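Local atomic coordinates of Lysine/ornithine decarboxylase (Selenomonas ruminantium, PDB entry 5GJO), a protein that decarboxylates L-lysine to cadaverine and L-ornithine to putrescine with similar efficiency, using pyridoxal 5'-phosphate as cofactor. Residues I122-A126 against D169-H173. The protein carries 2 engineered substitutions. Residues are numbered along the deposited sequence; the frame is centred on the assembly and turned at random.
Sequences IDKMA and DAGLH
Leu-172 rests its forked end against one flank of helix 122-128, and its two methyls divide the helix surface between them. CD2 sits over the backbone, 3.8 Å from Ala-126 CA, while CD1 lies between Ile-122 and Met-125, 4.1 Å from Met-125 CB. The methionine runs across the leucine at about a right angle; its chain bends at the last torsion (chi3 -66°), with CE also 4.1 Å from Leu-172 CD1. Ala-170 supplies a second apolar patch: its CB meets Ile-122 CG2 at 3.7 Å, a branch placed anti to the isoleucine's own N, and Ala-126 CB at 4.1 Å. Ala-170 and Leu-172 flank Gly-171, the C' residue (phi 92°) of the Schellman motif that ends helix 160-169, with Leu-172 N bonded back to Ala-167 O. The contact thus joins helix 122-128 to the turn that leads from helix 160-169 into strand 173-178, on the outside of the PLP-binding TIM barrel, where Phe-114 and Phe-116 pack on Met-125 and Val-134 on both Met-125 and Leu-172. An alanine in place of Leu-172 would remove both methyls and would probably open a gap between Met-125, Ile-122 and the backbone of Ala-126. Polar atoms enter by van der Waals contact: Ala-126 CB lies 3.6 Å from Ala-170 O, and Ile-122 O, which accepts the helical bond from Ala-126 N, has Leu-172 CD1 at 4.0 Å.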
loop_
_atom_site.group_PDB
_atom_site.type_symbol
_atom_site.label_atom_id
_atom_site.label_comp_id
_atom_site.label_asym_id
_atom_site.label_seq_id
_atom_site.Cartn_x
_atom_site.Cartn_y
_atom_site.Cartn_z
ATOM N N ILE A 122 -13.785 -10.131 25.041
ATOM C CA ILE A 122 -14.669 -9.630 26.098
ATOM C C ILE A 122 -13.838 -9.022 27.219
ATOM O O ILE A 122 -14.083 -7.864 27.661
ATOM C CB ILE A 122 -15.557 -10.756 26.618
ATOM C CG1 ILE A 122 -16.565 -11.185 25.566
ATOM C CG2 ILE A 122 -16.293 -10.304 27.939
ATOM C CD1 ILE A 122 -17.394 -12.417 25.922
ATOM N N ASP A 123 -12.868 -9.775 27.740
ATOM C CA ASP A 123 -12.087 -9.219 28.872
ATOM C C ASP A 123 -11.311 -7.941 28.553
ATOM O O ASP A 123 -11.249 -7.035 29.395
ATOM C CB ASP A 123 -11.173 -10.248 29.517
ATOM C CG ASP A 123 -11.986 -11.331 30.309
ATOM O OD1 ASP A 123 -13.236 -11.184 30.481
ATOM O OD2 ASP A 123 -11.364 -12.361 30.714
ATOM N N LYS A 124 -10.744 -7.836 27.357
ATOM C CA LYS A 124 -10.076 -6.624 26.866
ATOM C C LYS A 124 -11.061 -5.445 26.924
ATOM O O LYS A 124 -10.676 -4.367 27.406
ATOM C CB LYS A 124 -9.598 -6.780 25.371
ATOM C CG LYS A 124 -8.466 -7.728 25.120
ATOM C CD LYS A 124 -8.363 -8.224 23.625
ATOM C CE LYS A 124 -8.230 -7.117 22.653
ATOM N NZ LYS A 124 -8.128 -7.600 21.216
ATOM N N MET A 125 -12.287 -5.620 26.410
ATOM C CA MET A 125 -13.279 -4.547 26.346
ATOM C C MET A 125 -13.754 -4.136 27.779
ATOM O O MET A 125 -13.875 -2.940 28.122
ATOM C CB MET A 125 -14.477 -4.942 25.547
ATOM C CG MET A 125 -14.209 -5.069 24.015
ATOM S SD MET A 125 -15.685 -5.315 23.074
ATOM C CE MET A 125 -16.229 -6.932 23.631
ATOM N N ALA A 126 -14.055 -5.148 28.587
ATOM C CA ALA A 126 -14.553 -4.925 29.948
ATOM C C ALA A 126 -13.527 -4.208 30.808
ATOM O O ALA A 126 -13.891 -3.348 31.642
ATOM C CB ALA A 126 -14.933 -6.272 30.582
ATOM N N ASP A 169 -22.199 -10.843 31.659
ATOM C CA ASP A 169 -21.508 -11.329 32.875
ATOM C C ASP A 169 -20.248 -10.565 33.236
ATOM O O ASP A 169 -19.927 -10.443 34.433
ATOM C CB ASP A 169 -21.223 -12.852 32.770
ATOM C CG ASP A 169 -22.496 -13.694 32.829
ATOM O OD1 ASP A 169 -23.605 -13.179 33.134
ATOM O OD2 ASP A 169 -22.416 -14.884 32.511
ATOM N N ALA A 170 -19.489 -10.081 32.244
ATOM C CA ALA A 170 -18.351 -9.287 32.519
ATOM C C ALA A 170 -18.632 -7.770 32.741
ATOM O O ALA A 170 -17.683 -6.996 32.777
ATOM C CB ALA A 170 -17.278 -9.489 31.457
ATOM N N GLY A 171 -19.887 -7.370 32.788
ATOM C CA GLY A 171 -20.292 -5.996 33.124
ATOM C C GLY A 171 -20.453 -5.083 31.937
ATOM O O GLY A 171 -20.714 -3.889 32.086
ATOM N N LEU A 172 -20.376 -5.658 30.746
ATOM C CA LEU A 172 -20.719 -4.896 29.520
ATOM C C LEU A 172 -22.179 -4.849 29.316
ATOM O O LEU A 172 -22.920 -5.698 29.824
ATOM C CB LEU A 172 -19.977 -5.516 28.292
ATOM C CG LEU A 172 -18.429 -5.534 28.449
ATOM C CD1 LEU A 172 -17.766 -6.445 27.429
ATOM C CD2 LEU A 172 -17.839 -4.130 28.301
ATOM N N HIS A 173 -22.671 -3.891 28.513
ATOM C CA HIS A 173 -24.037 -3.816 28.266
ATOM C C HIS A 173 -24.353 -4.549 26.951
ATOM O O HIS A 173 -23.908 -4.090 25.897
ATOM C CB HIS A 173 -24.531 -2.376 28.202
ATOM C CG HIS A 173 -25.970 -2.262 27.798
ATOM N ND1 HIS A 173 -26.434 -1.295 26.944
ATOM C CD2 HIS A 173 -27.063 -2.918 28.229
ATOM C CE1 HIS A 173 -27.728 -1.438 26.770
ATOM N NE2 HIS A 173 -28.136 -2.415 27.544
#